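Local coordinates for DUF2020 domain-containing protein (PDB 3V7B), which is of unknown function but belongs to the DUF2020 family, grouped with the Mog1p/PsbP-like proteins, and folds round one antiparallel sheet flanked by helices, at residues S8-D13 with D50-T55; C58-Y63 with P67-M72; G106-H111 with K137-A142. All coordinates share one frame; numbering follows the deposited sequence.

Contact 1: residues S8-D13 with D50-T55; sequences SALPFD and DTRFDT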
ATOM      1  N   SER A   8      -4.112   3.822  15.682  1.00 17.60           N
ATOM      2  CA  SER A   8      -4.469   2.937  16.812  1.00 18.44           C
ATOM      3  C   SER A   8      -3.256   2.210  17.431  1.00 19.34           C
ATOM      4  O   SER A   8      -3.373   1.063  17.916  1.00 20.13           O
ATOM      5  CB  SER A   8      -5.489   1.869  16.312  1.00 19.22           C
ATOM      6  OG  SER A   8      -6.567   2.417  15.567  1.00 19.96           O
ATOM      7  N   ALA A   9      -2.096   2.869  17.426  1.00 18.49           N
ATOM      8  CA  ALA A   9      -0.851   2.344  17.960  1.00 18.16           C
ATOM      9  C   ALA A   9      -0.526   0.965  17.393  1.00 18.73           C
ATOM     10  O   ALA A   9       0.087   0.165  18.057  1.00 18.32           O
ATOM     11  CB  ALA A   9      -0.885   2.356  19.495  1.00 20.09           C
ATOM     12  N   LEU A  10      -0.962   0.676  16.157  1.00 18.10           N
ATOM     13  CA  LEU A  10      -0.657  -0.630  15.563  1.00 17.81           C
ATOM     14  C   LEU A  10       0.844  -0.798  15.368  1.00 19.27           C
ATOM     15  O   LEU A  10       1.525   0.181  15.070  1.00 18.67           O
ATOM     16  CB  LEU A  10      -1.370  -0.836  14.206  1.00 16.94           C
ATOM     17  CG  LEU A  10      -2.906  -1.090  14.348  1.00 16.74           C
ATOM     18  CD1 LEU A  10      -3.621  -1.043  12.978  1.00 15.03           C
ATOM     19  CD2 LEU A  10      -3.257  -2.394  15.059  1.00 16.31           C
ATOM     20  N   PRO A  11       1.360  -2.045  15.499  1.00 18.64           N
ATOM     21  CA  PRO A  11       2.782  -2.295  15.372  1.00 19.15           C
ATOM     22  C   PRO A  11       3.246  -2.144  13.892  1.00 18.61           C
ATOM     23  O   PRO A  11       2.409  -2.109  12.975  1.00 16.36           O
ATOM     24  CB  PRO A  11       2.914  -3.744  15.783  1.00 19.72           C
ATOM     25  CG  PRO A  11       1.586  -4.352  15.447  1.00 20.82           C
ATOM     26  CD  PRO A  11       0.619  -3.265  15.841  1.00 19.83           C
ATOM     27  N   PHE A  12       4.560  -2.043  13.713  1.00 17.09           N
ATOM     28  CA  PHE A  12       5.193  -1.840  12.360  1.00 17.93           C
ATOM     29  C   PHE A  12       4.731  -2.860  11.287  1.00 16.98           C
ATOM     30  O   PHE A  12       4.712  -2.550  10.067  1.00 17.80           O
ATOM     31  CB  PHE A  12       6.716  -1.887  12.459  1.00 17.88           C
ATOM     32  CG  PHE A  12       7.273  -3.255  12.604  1.00 18.33           C
ATOM     33  CD1 PHE A  12       7.173  -3.938  13.841  1.00 19.73           C
ATOM     34  CD2 PHE A  12       7.830  -3.921  11.536  1.00 17.57           C
ATOM     35  CE1 PHE A  12       7.625  -5.241  13.955  1.00 19.45           C
ATOM     36  CE2 PHE A  12       8.363  -5.237  11.678  1.00 18.66           C
ATOM     37  CZ  PHE A  12       8.242  -5.881  12.874  1.00 18.27           C
ATOM     38  N   ASP A  13       4.341  -4.049  11.722  1.00 16.98           N
ATOM     39  CA  ASP A  13       4.048  -5.149  10.792  1.00 17.48           C
ATOM     40  C   ASP A  13       2.516  -5.409  10.691  1.00 16.65           C
ATOM     41  O   ASP A  13       2.114  -6.453  10.259  1.00 18.09           O
ATOM     42  CB  ASP A  13       4.797  -6.433  11.185  1.00 20.39           C
ATOM     43  CG  ASP A  13       4.506  -6.900  12.641  1.00 22.16           C
ATOM     44  OD1 ASP A  13       3.858  -6.188  13.468  1.00 22.16           O
ATOM     45  OD2 ASP A  13       5.032  -7.978  12.950  1.00 24.08           O
ATOM     46  N   ASP A  50      -9.838   0.141   5.847  1.00 15.72           N
ATOM     47  CA  ASP A  50      -9.521  -0.210   7.210  1.00 15.99           C
ATOM     48  C   ASP A  50      -9.232   1.073   7.899  1.00 16.26           C
ATOM     49  O   ASP A  50      -8.161   1.639   7.722  1.00 15.71           O
ATOM     50  CB  ASP A  50      -8.343  -1.222   7.227  1.00 15.06           C
ATOM     51  CG  ASP A  50      -7.913  -1.653   8.672  1.00 16.33           C
ATOM     52  OD1 ASP A  50      -8.351  -1.027   9.682  1.00 16.70           O
ATOM     53  OD2 ASP A  50      -7.166  -2.646   8.761  1.00 15.03           O
ATOM     54  N   THR A  51     -10.191   1.547   8.698  1.00 16.05           N
ATOM     55  CA  THR A  51     -10.116   2.846   9.346  1.00 16.79           C
ATOM     56  C   THR A  51      -9.362   2.806  10.678  1.00 16.82           C
ATOM     57  O   THR A  51      -9.387   3.797  11.452  1.00 17.12           O
ATOM     58  CB  THR A  51     -11.517   3.391   9.610  1.00 18.99           C
ATOM     59  OG1 THR A  51     -12.238   2.436  10.381  1.00 20.73           O
ATOM     60  CG2 THR A  51     -12.211   3.612   8.295  1.00 20.14           C
ATOM     61  N   ARG A  52      -8.726   1.674  10.978  1.00 16.16           N
ATOM     62  CA  ARG A  52      -7.760   1.694  12.143  1.00 16.78           C
ATOM     63  C   ARG A  52      -6.617   2.680  11.973  1.00 16.22           C
ATOM     64  O   ARG A  52      -6.108   3.253  12.960  1.00 15.55           O
ATOM     65  CB  ARG A  52      -7.222   0.305  12.477  1.00 16.12           C
ATOM     66  CG  ARG A  52      -8.290  -0.613  12.996  1.00 16.49           C
ATOM     67  CD  ARG A  52      -7.753  -2.027  13.234  1.00 17.31           C
ATOM     68  NE  ARG A  52      -7.153  -2.545  12.002  1.00 17.43           N
ATOM     69  CZ  ARG A  52      -6.248  -3.536  11.953  1.00 17.99           C
ATOM     70  NH1 ARG A  52      -5.861  -4.172  13.065  1.00 17.43           N
ATOM     71  NH2 ARG A  52      -5.721  -3.938  10.785  1.00 17.25           N
ATOM     72  N   PHE A  53      -6.298   2.933  10.725  1.00 15.51           N
ATOM     73  CA  PHE A  53      -5.197   3.844  10.344  1.00 15.83           C
ATOM     74  C   PHE A  53      -5.760   5.243  10.203  1.00 15.49           C
ATOM     75  O   PHE A  53      -6.858   5.378   9.711  1.00 16.14           O
ATOM     76  CB  PHE A  53      -4.587   3.359   9.065  1.00 15.45           C
ATOM     77  CG  PHE A  53      -4.107   1.919   9.148  1.00 14.98           C
ATOM     78  CD1 PHE A  53      -2.843   1.593   9.640  1.00 16.28           C
ATOM     79  CD2 PHE A  53      -4.938   0.906   8.804  1.00 15.94           C
ATOM     80  CE1 PHE A  53      -2.405   0.233   9.760  1.00 15.72           C
ATOM     81  CE2 PHE A  53      -4.534  -0.443   8.884  1.00 15.86           C
ATOM     82  CZ  PHE A  53      -3.271  -0.779   9.360  1.00 16.12           C
ATOM     83  N   ASP A  54      -5.001   6.253  10.601  1.00 17.90           N
ATOM     84  CA  ASP A  54      -5.468   7.658  10.439  1.00 20.88           C
ATOM     85  C   ASP A  54      -5.953   7.887   8.988  1.00 22.01           C
ATOM     86  O   ASP A  54      -7.052   8.408   8.745  1.00 22.36           O
ATOM     87  CB  ASP A  54      -4.366   8.677  10.732  1.00 23.78           C
ATOM     88  CG  ASP A  54      -3.804   8.605  12.156  1.00 24.27           C
ATOM     89  OD1 ASP A  54      -4.380   7.903  13.020  1.00 24.64           O
ATOM     90  OD2 ASP A  54      -2.761   9.269  12.354  1.00 24.83           O
ATOM     91  N   THR A  55      -5.117   7.485   8.025  1.00 19.66           N
ATOM     92  CA  THR A  55      -5.521   7.406   6.626  1.00 19.71           C
ATOM     93  C   THR A  55      -5.952   5.991   6.376  1.00 17.42           C
ATOM     94  O   THR A  55      -5.113   5.063   6.473  1.00 15.38           O
ATOM     95  CB  THR A  55      -4.370   7.774   5.648  1.00 19.36           C
ATOM     96  OG1 THR A  55      -4.008   9.140   5.880  1.00 21.58           O
ATOM     97  CG2 THR A  55      -4.852   7.608   4.237  1.00 17.17           C
TER
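Leu-10 reaches into the turn of 50-55 with its forked end, crossing the side chains of Arg-52 and Phe-53 at about a right angle. CD1 of Leu-10 sits over the centre of one guanidinium face, 3.8 Å from CZ of Arg-52, while CD2 of Leu-10 lies beside NH1 of Arg-52, at 3.7 Å. The same CD1 meets the far end of the phenyl ring obliquely, 3.6 Å from CZ of Phe-53. Asp-50 fixes how the guanidinium is turned: Arg-52 bends at chi3 (-56°), which brings NE and NH2 side-on to the carboxylate. NH2 of Arg-52 gives a 2.8 Å bond to OD2 of Asp-50 and NE a slightly longer one to OD1, both near the guanidinium plane and on syn lone pairs. OD1 also accepts from the backbone N of Arg-52, an Asx turn inside the type I turn Asp-50 to Phe-53; OD2 has a further donor in the backbone N of Met-17. Separately, Ser-8 OG donates to Arg-52 O over 2.8 Å, in the carbonyl plane and on a lone pair. With its charge probably largely balanced by Asp-50 at the edge, the guanidinium can offer its face to a leucine.

Contact 2: residues C58-Y63 with P67-M72; sequences CVFWSY and PQATVM. With EDO (1,2-ethanediol), chain C.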
ATOM      1  N   CYS A  58      -6.605   0.738   2.071  1.00 12.42           N
ATOM      2  CA  CYS A  58      -7.583   0.371   1.030  1.00 13.28           C
ATOM      3  C   CYS A  58      -7.127  -0.984   0.458  1.00 13.05           C
ATOM      4  O   CYS A  58      -5.957  -1.193   0.115  1.00 14.63           O
ATOM      5  CB  CYS A  58      -7.669   1.404  -0.092  1.00 12.79           C
ATOM      6  SG  CYS A  58      -8.245   3.030   0.480  1.00 16.73           S
ATOM      7  N   VAL A  59      -8.085  -1.878   0.312  1.00 12.48           N
ATOM      8  CA  VAL A  59      -7.791  -3.214  -0.249  1.00 12.21           C
ATOM      9  C   VAL A  59      -8.739  -3.536  -1.393  1.00 13.46           C
ATOM     10  O   VAL A  59      -9.931  -3.234  -1.314  1.00 14.46           O
ATOM     11  CB  VAL A  59      -7.961  -4.275   0.794  1.00 12.84           C
ATOM     12  CG1 VAL A  59      -7.474  -5.640   0.229  1.00 11.95           C
ATOM     13  CG2 VAL A  59      -7.174  -3.909   2.055  1.00 12.68           C
ATOM     14  N   PHE A  60      -8.177  -4.094  -2.471  1.00 13.51           N
ATOM     15  CA  PHE A  60      -8.895  -4.267  -3.683  1.00 15.36           C
ATOM     16  C   PHE A  60      -8.772  -5.725  -4.115  1.00 16.41           C
ATOM     17  O   PHE A  60      -7.685  -6.266  -4.273  1.00 16.00           O
ATOM     18  CB  PHE A  60      -8.384  -3.373  -4.816  1.00 15.41           C
ATOM     19  CG  PHE A  60      -8.224  -1.908  -4.475  1.00 15.57           C
ATOM     20  CD1 PHE A  60      -9.260  -1.008  -4.684  1.00 15.77           C
ATOM     21  CD2 PHE A  60      -7.056  -1.438  -3.868  1.00 15.08           C
ATOM     22  CE1 PHE A  60      -9.101   0.342  -4.446  1.00 15.61           C
ATOM     23  CE2 PHE A  60      -6.952  -0.087  -3.531  1.00 16.02           C
ATOM     24  CZ  PHE A  60      -7.978   0.799  -3.825  1.00 15.82           C
ATOM     25  N   TRP A  61      -9.933  -6.319  -4.345  1.00 16.56           N
ATOM     26  CA  TRP A  61     -10.061  -7.711  -4.724  1.00 16.26           C
ATOM     27  C   TRP A  61     -10.563  -7.914  -6.127  1.00 16.98           C
ATOM     28  O   TRP A  61     -11.452  -7.214  -6.595  1.00 16.16           O
ATOM     29  CB  TRP A  61     -11.056  -8.429  -3.804  1.00 16.59           C
ATOM     30  CG  TRP A  61     -10.465  -8.826  -2.491  1.00 16.17           C
ATOM     31  CD1 TRP A  61      -9.785 -10.020  -2.147  1.00 15.82           C
ATOM     32  CD2 TRP A  61     -10.587  -8.076  -1.282  1.00 15.20           C
ATOM     33  NE1 TRP A  61      -9.434 -10.029  -0.826  1.00 16.47           N
ATOM     34  CE2 TRP A  61      -9.924  -8.853  -0.240  1.00 15.15           C
ATOM     35  CE3 TRP A  61     -11.136  -6.830  -0.977  1.00 16.22           C
ATOM     36  CZ2 TRP A  61      -9.787  -8.371   1.026  1.00 17.72           C
ATOM     37  CZ3 TRP A  61     -11.025  -6.384   0.337  1.00 16.37           C
ATOM     38  CH2 TRP A  61     -10.360  -7.137   1.297  1.00 15.61           C
ATOM     39  N   SER A  62      -9.983  -8.912  -6.788  1.00 16.71           N
ATOM     40  CA  SER A  62     -10.528  -9.500  -8.011  1.00 18.43           C
ATOM     41  C   SER A  62     -10.965 -10.929  -7.697  1.00 20.29           C
ATOM     42  O   SER A  62     -11.298 -11.233  -6.557  1.00 21.17           O
ATOM     43  CB  SER A  62      -9.493  -9.515  -9.117  1.00 18.61           C
ATOM     44  OG  SER A  62     -10.094  -9.803 -10.391  1.00 19.98           O
ATOM     45  N   TYR A  63     -10.927 -11.829  -8.669  1.00 22.25           N
ATOM     46  CA  TYR A  63     -11.437 -13.156  -8.417  1.00 25.15           C
ATOM     47  C   TYR A  63     -10.602 -14.014  -7.413  1.00 26.33           C
ATOM     48  O   TYR A  63     -11.171 -14.842  -6.697  1.00 29.34           O
ATOM     49  CB  TYR A  63     -11.644 -13.911  -9.745  1.00 27.67           C
ATOM     50  CG  TYR A  63     -10.362 -14.160 -10.524  1.00 31.03           C
ATOM     51  CD1 TYR A  63      -9.570 -15.318 -10.282  1.00 34.80           C
ATOM     52  CD2 TYR A  63      -9.933 -13.263 -11.504  1.00 32.69           C
ATOM     53  CE1 TYR A  63      -8.385 -15.550 -10.993  1.00 36.24           C
ATOM     54  CE2 TYR A  63      -8.762 -13.491 -12.205  1.00 34.69           C
ATOM     55  CZ  TYR A  63      -7.998 -14.633 -11.940  1.00 36.40           C
ATOM     56  OH  TYR A  63      -6.827 -14.832 -12.612  1.00 41.79           O
ATOM     57  N   PRO A  67      -6.039 -10.453  -2.132  1.00 17.96           N
ATOM     58  CA  PRO A  67      -6.374  -9.234  -2.871  1.00 18.32           C
ATOM     59  C   PRO A  67      -5.505  -8.986  -4.115  1.00 16.51           C
ATOM     60  O   PRO A  67      -4.348  -9.449  -4.168  1.00 18.87           O
ATOM     61  CB  PRO A  67      -6.200  -8.119  -1.831  1.00 18.95           C
ATOM     62  CG  PRO A  67      -5.713  -8.750  -0.602  1.00 19.31           C
ATOM     63  CD  PRO A  67      -5.798 -10.224  -0.697  1.00 17.85           C
ATOM     64  N   GLN A  68      -6.010  -8.216  -5.075  1.00 17.05           N
ATOM     65  CA  GLN A  68      -5.171  -7.853  -6.228  1.00 16.37           C
ATOM     66  C   GLN A  68      -4.188  -6.728  -5.830  1.00 15.12           C
ATOM     67  O   GLN A  68      -3.101  -6.636  -6.386  1.00 15.73           O
ATOM     68  CB  GLN A  68      -5.973  -7.515  -7.495  1.00 15.93           C
ATOM     69  CG  GLN A  68      -6.737  -6.175  -7.470  1.00 16.29           C
ATOM     70  CD  GLN A  68      -7.203  -5.834  -8.886  1.00 17.56           C
ATOM     71  OE1 GLN A  68      -6.401  -5.764  -9.807  1.00 18.33           O
ATOM     72  NE2 GLN A  68      -8.511  -5.750  -9.077  1.00 17.45           N
ATOM     73  N   ALA A  69      -4.584  -5.848  -4.935  1.00 15.24           N
ATOM     74  CA  ALA A  69      -3.723  -4.740  -4.488  1.00 13.98           C
ATOM     75  C   ALA A  69      -4.136  -4.335  -3.085  1.00 15.14           C
ATOM     76  O   ALA A  69      -5.321  -4.301  -2.702  1.00 15.36           O
ATOM     77  CB  ALA A  69      -3.820  -3.530  -5.440  1.00 14.45           C
ATOM     78  N   THR A  70      -3.147  -3.963  -2.322  1.00 14.39           N
ATOM     79  CA  THR A  70      -3.362  -3.445  -0.985  1.00 13.99           C
ATOM     80  C   THR A  70      -2.540  -2.169  -0.836  1.00 13.00           C
ATOM     81  O   THR A  70      -1.331  -2.162  -1.138  1.00 11.99           O
ATOM     82  CB  THR A  70      -2.875  -4.489   0.065  1.00 15.38           C
ATOM     83  OG1 THR A  70      -3.644  -5.709  -0.030  1.00 16.48           O
ATOM     84  CG2 THR A  70      -2.894  -3.907   1.504  1.00 14.99           C
ATOM     85  N   VAL A  71      -3.165  -1.110  -0.301  1.00 11.69           N
ATOM     86  CA  VAL A  71      -2.481   0.160  -0.149  1.00 12.35           C
ATOM     87  C   VAL A  71      -2.618   0.557   1.299  1.00 12.19           C
ATOM     88  O   VAL A  71      -3.731   0.632   1.822  1.00 10.03           O
ATOM     89  CB  VAL A  71      -3.066   1.285  -1.048  1.00 13.06           C
ATOM     90  CG1 VAL A  71      -2.410   2.627  -0.765  1.00 13.52           C
ATOM     91  CG2 VAL A  71      -2.914   0.890  -2.553  1.00 12.66           C
HETATM   92  N   MSE A  72      -1.459   0.752   1.937  1.00 11.98           N
HETATM   93  CA  MSE A  72      -1.395   1.090   3.339  1.00 11.78           C
HETATM   94  C   MSE A  72      -0.552   2.337   3.624  1.00 12.60           C
HETATM   95  O   MSE A  72       0.617   2.429   3.235  1.00 13.45           O
HETATM   96  CB  MSE A  72      -0.903  -0.083   4.185  1.00 11.99           C
HETATM   97  CG  MSE A  72      -0.866   0.242   5.733  1.00 13.47           C
HETATM   98 SE   MSE A  72      -0.347  -1.345   6.733  0.86 14.40          SE
HETATM   99  CE  MSE A  72       1.481  -1.426   6.002  1.00 15.38           C
TER
HETATM  100  C1  EDO C 401      -1.365  -9.359  -2.814  1.00 23.41           C
HETATM  101  O1  EDO C 401      -2.501 -10.139  -2.406  1.00 22.16           O
HETATM  102  C2  EDO C 401      -1.709  -7.868  -2.674  1.00 21.57           C
HETATM  103  O2  EDO C 401      -2.137  -7.415  -1.366  1.00 22.70           O
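Phe-60 O is gripped by two successive backbone donors, Gln-68 N at 2.7 Å and Ala-69 N at 3.2 Å. The shorter bond is the more bent, with 131° at the hydrogen of Gln-68. Farther along, Phe-60 N returns a bond to Ala-69 O, and Cys-58 and Val-71 form a second hydrogen-bonded pair, with Val-71 N 2.8 Å from Cys-58 O. Between them Val-59 and Thr-70 make a non-hydrogen-bonded pair. The side chains sort onto two faces of the sheet. On the face of Val-59, Pro-67 lies alongside Trp-61 and sets its CB over the indole in a CH-pi contact, 4.0 Å from the centroid of the five-membered ring of Trp-61 and 14° off its normal. CG1 of Val-59, anti to the backbone N, leans over the same indole face and presses on the proline, 3.5 Å from Pro-67 CB, which is tight for two carbons. On the other face CG2 of Val-71 meets the Phe-60 ring at its edge, 4.3 Å from Phe-60 CE2, next to the methyl of Ala-69; Cys-58, also on that face, is disulfide-bonded to Cys-28. Gln-68 has CG between its backbone N and carbonyl carbon (chi1 72°), packed against the Phe-60 carbonyl, and its extended chain carries NE2 past CB of Ser-62 to a bond with Gln-42 O. An ethanediol, probably from the crystallisation liquor, bridges Pro-67 and Thr-70: its O1 donates to Pro-67 O over 2.6 Å, and its O2 shares a 2.6 Å hydrogen bond with Thr-70 OG1. Two residues, Gln-68 and Ala-69, thus face the single Phe-60, a classic beta bulge at the turn end of the antiparallel hairpin of strands 57-61 and 69-75.

Contact 3: residues G106-H111 with K137-A142; sequences GGRAGH and KAELMA
Arg-108 of strand 105-111 and Glu-139 of helix 135-149 meet through one salt bridge, NH1 of Arg-108 lying 3.0 Å from OE1 of Glu-139. It is the whole of the direct contact between 106-111 and 137-142, whose backbones stay well apart: the nearest CA atoms, those of Arg-108 and Glu-139, are 7.9 Å from each other. Both side chains must therefore stretch across. Arg-108 starts with CG wedged between its backbone N and carbonyl carbon (chi1 54°) and then runs extended to NE, while Glu-139 leaves the helix fully drawn out, its CG anti to the backbone N. They cross at a slant, the guanidinium and carboxylate planes 53° apart, with OE1 approaching the guanidinium obliquely. The hydrogen bond is accordingly weak, bent to 128° at the hydrogen, and beyond NH1 the nearest arginine atom to OE1 of Glu-139 is CD at 3.9 Å. The dense part lies next to the ion pair, on the sheet-facing side of the helix, where Ala-138, Met-141 (as selenomethionine) and Ala-142 are buried. There Ala-138 and Ala-142 rest on Tyr-117 and Val-128 of the two strands beneath, and Tyr-117 also touches both members of the ion pair. At the looser edge Arg-108 remains partly exposed, although Glu-139 is buried, and NE of Arg-108 is held by Pro-97 O from the edge strand 96-98. OE2 of Glu-139 lies close to OE2 of Glu-100, a pairing of like charges that could raise the proton affinity of either acid. The positive charge of Arg-108 would oppose that shift at Glu-139. A single bent bond between two long side chains suggests a tie that is mainly electrostatic, with little directional hydrogen bonding in it.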
ATOM      1  N   GLY A 106      12.774   4.058   0.050  1.00 12.59           N
ATOM      2  CA  GLY A 106      12.429   2.754   0.538  1.00 12.47           C
ATOM      3  C   GLY A 106      12.885   1.721  -0.506  1.00 12.28           C
ATOM      4  O   GLY A 106      13.978   1.894  -1.043  1.00 15.21           O
ATOM      5  N   GLY A 107      12.027   0.764  -0.824  1.00 12.31           N
ATOM      6  CA  GLY A 107      12.375  -0.369  -1.749  1.00 13.20           C
ATOM      7  C   GLY A 107      11.201  -0.854  -2.588  1.00 13.89           C
ATOM      8  O   GLY A 107      10.027  -0.562  -2.297  1.00 13.40           O
ATOM      9  N   ARG A 108      11.517  -1.642  -3.606  1.00 14.68           N
ATOM     10  CA  ARG A 108      10.545  -2.119  -4.547  1.00 16.10           C
ATOM     11  C   ARG A 108      11.092  -3.424  -5.147  1.00 17.41           C
ATOM     12  O   ARG A 108      12.318  -3.636  -5.177  1.00 18.31           O
ATOM     13  CB  ARG A 108      10.263  -1.086  -5.659  1.00 18.26           C
ATOM     14  CG  ARG A 108      11.490  -0.608  -6.399  1.00 21.34           C
ATOM     15  CD  ARG A 108      11.182   0.228  -7.620  1.00 25.55           C
ATOM     16  NE  ARG A 108      12.450   0.700  -8.207  1.00 29.74           N
ATOM     17  CZ  ARG A 108      12.569   1.273  -9.412  1.00 35.76           C
ATOM     18  NH1 ARG A 108      11.483   1.487 -10.158  1.00 36.29           N
ATOM     19  NH2 ARG A 108      13.777   1.653  -9.866  1.00 36.28           N
ATOM     20  N   ALA A 109      10.189  -4.289  -5.574  1.00 17.68           N
ATOM     21  CA  ALA A 109      10.522  -5.611  -6.095  1.00 19.41           C
ATOM     22  C   ALA A 109       9.253  -6.132  -6.788  1.00 22.19           C
ATOM     23  O   ALA A 109       8.097  -5.850  -6.313  1.00 18.25           O
ATOM     24  CB  ALA A 109      10.910  -6.573  -4.976  1.00 20.12           C
ATOM     25  N   GLY A 110       9.445  -6.820  -7.918  1.00 21.77           N
ATOM     26  CA  GLY A 110       8.347  -7.454  -8.615  1.00 23.77           C
ATOM     27  C   GLY A 110       8.795  -8.875  -8.955  1.00 27.34           C
ATOM     28  O   GLY A 110       9.819  -9.022  -9.582  1.00 31.78           O
ATOM     29  N   HIS A 111       8.100  -9.908  -8.467  1.00 31.25           N
ATOM     30  CA  HIS A 111       8.469 -11.338  -8.750  1.00 35.17           C
ATOM     31  C   HIS A 111       7.252 -12.144  -9.142  1.00 34.39           C
ATOM     32  O   HIS A 111       6.168 -11.596  -9.293  1.00 33.88           O
ATOM     33  CB  HIS A 111       9.103 -11.985  -7.519  1.00 40.27           C
ATOM     34  CG  HIS A 111      10.269 -11.225  -6.956  1.00 44.20           C
ATOM     35  ND1 HIS A 111      11.393 -10.956  -7.677  1.00 49.47           N
ATOM     36  CD2 HIS A 111      10.477 -10.684  -5.685  1.00 48.80           C
ATOM     37  CE1 HIS A 111      12.262 -10.264  -6.911  1.00 48.79           C
ATOM     38  NE2 HIS A 111      11.703 -10.098  -5.688  1.00 53.61           N
ATOM     39  N   LYS A 137       3.516  -1.321 -11.365  1.00 17.96           N
ATOM     40  CA  LYS A 137       2.107  -1.168 -11.017  1.00 16.80           C
ATOM     41  C   LYS A 137       1.895  -0.635  -9.583  1.00 15.31           C
ATOM     42  O   LYS A 137       1.127   0.301  -9.345  1.00 15.83           O
ATOM     43  CB  LYS A 137       1.356  -2.472 -11.275  1.00 17.60           C
ATOM     44  CG  LYS A 137       1.206  -2.721 -12.772  1.00 19.87           C
ATOM     45  CD  LYS A 137       0.677  -4.138 -13.034  1.00 21.25           C
ATOM     46  CE  LYS A 137       0.482  -4.423 -14.519  1.00 22.83           C
ATOM     47  NZ  LYS A 137      -0.326  -5.701 -14.737  1.00 24.76           N
ATOM     48  N   ALA A 138       2.646  -1.210  -8.664  1.00 15.15           N
ATOM     49  CA  ALA A 138       2.683  -0.854  -7.267  1.00 14.78           C
ATOM     50  C   ALA A 138       3.243   0.563  -7.119  1.00 14.21           C
ATOM     51  O   ALA A 138       2.734   1.397  -6.321  1.00 14.37           O
ATOM     52  CB  ALA A 138       3.542  -1.859  -6.485  1.00 16.56           C
ATOM     53  N   GLU A 139       4.253   0.869  -7.898  1.00 14.88           N
ATOM     54  CA  GLU A 139       4.855   2.214  -7.868  1.00 16.78           C
ATOM     55  C   GLU A 139       3.862   3.289  -8.296  1.00 15.17           C
ATOM     56  O   GLU A 139       3.769   4.308  -7.692  1.00 14.77           O
ATOM     57  CB  GLU A 139       6.069   2.241  -8.758  1.00 17.59           C
ATOM     58  CG  GLU A 139       6.697   3.604  -8.876  1.00 21.27           C
ATOM     59  CD  GLU A 139       8.017   3.543  -9.651  1.00 25.94           C
ATOM     60  OE1 GLU A 139       8.711   2.499  -9.592  1.00 28.76           O
ATOM     61  OE2 GLU A 139       8.341   4.552 -10.277  1.00 31.04           O
ATOM     62  N   LEU A 140       3.088   3.027  -9.336  1.00 15.70           N
ATOM     63  CA  LEU A 140       2.078   3.994  -9.842  1.00 15.02           C
ATOM     64  C   LEU A 140       0.983   4.236  -8.846  1.00 14.52           C
ATOM     65  O   LEU A 140       0.573   5.376  -8.617  1.00 13.84           O
ATOM     66  CB  LEU A 140       1.463   3.489 -11.140  1.00 15.66           C
ATOM     67  CG  LEU A 140       2.335   3.471 -12.401  1.00 18.10           C
ATOM     68  CD1 LEU A 140       1.680   2.674 -13.555  1.00 17.83           C
ATOM     69  CD2 LEU A 140       2.646   4.922 -12.800  1.00 19.43           C
HETATM   70  N   MSE A 141       0.557   3.147  -8.204  1.00 13.75           N
HETATM   71  CA  MSE A 141      -0.429   3.260  -7.155  1.00 13.15           C
HETATM   72  C   MSE A 141       0.088   4.041  -5.934  1.00 12.43           C
HETATM   73  O   MSE A 141      -0.625   4.852  -5.377  1.00 11.44           O
HETATM   74  CB  MSE A 141      -0.957   1.834  -6.798  1.00 14.04           C
HETATM   75  CG  MSE A 141      -1.817   1.250  -7.868  1.00 15.63           C
HETATM   76 SE   MSE A 141      -2.652  -0.456  -7.385  0.83 16.25          SE
HETATM   77  CE  MSE A 141      -1.147  -1.660  -7.556  1.00 15.71           C
ATOM     78  N   ALA A 142       1.310   3.760  -5.494  1.00 11.97           N
ATOM     79  CA  ALA A 142       1.874   4.503  -4.356  1.00 13.19           C
ATOM     80  C   ALA A 142       1.974   5.968  -4.663  1.00 13.62           C
ATOM     81  O   ALA A 142       1.606   6.822  -3.830  1.00 13.55           O
ATOM     82  CB  ALA A 142       3.225   3.983  -3.958  1.00 13.15           C
TER

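Along the chain the three contacts follow one another without interleaving, all within the one DUF2020 domain. Contact 1 joins the N-terminal loop to the loop between strands 46-50 and 57-61, contact 2 is the hairpin of strands 57-61 and 69-75, and contact 3 ties helix 135-149 to strand 105-111 in the other half of the same sheet. The centres of contact 1 and contact 2 are about 17 Å apart. Those of contact 2 and contact 3 are about 14 Å apart. Contact 1 and contact 3, with centres about 21 Å apart, flank the chain's centre. Contact 2 bridges them: Met-72 SE lies 4.0 Å from Phe-53 CZ, and Ala-69 CB lies 3.8 Å from Met-141 SE, making the packing continuous from the N-terminal loop to the C-terminal helix.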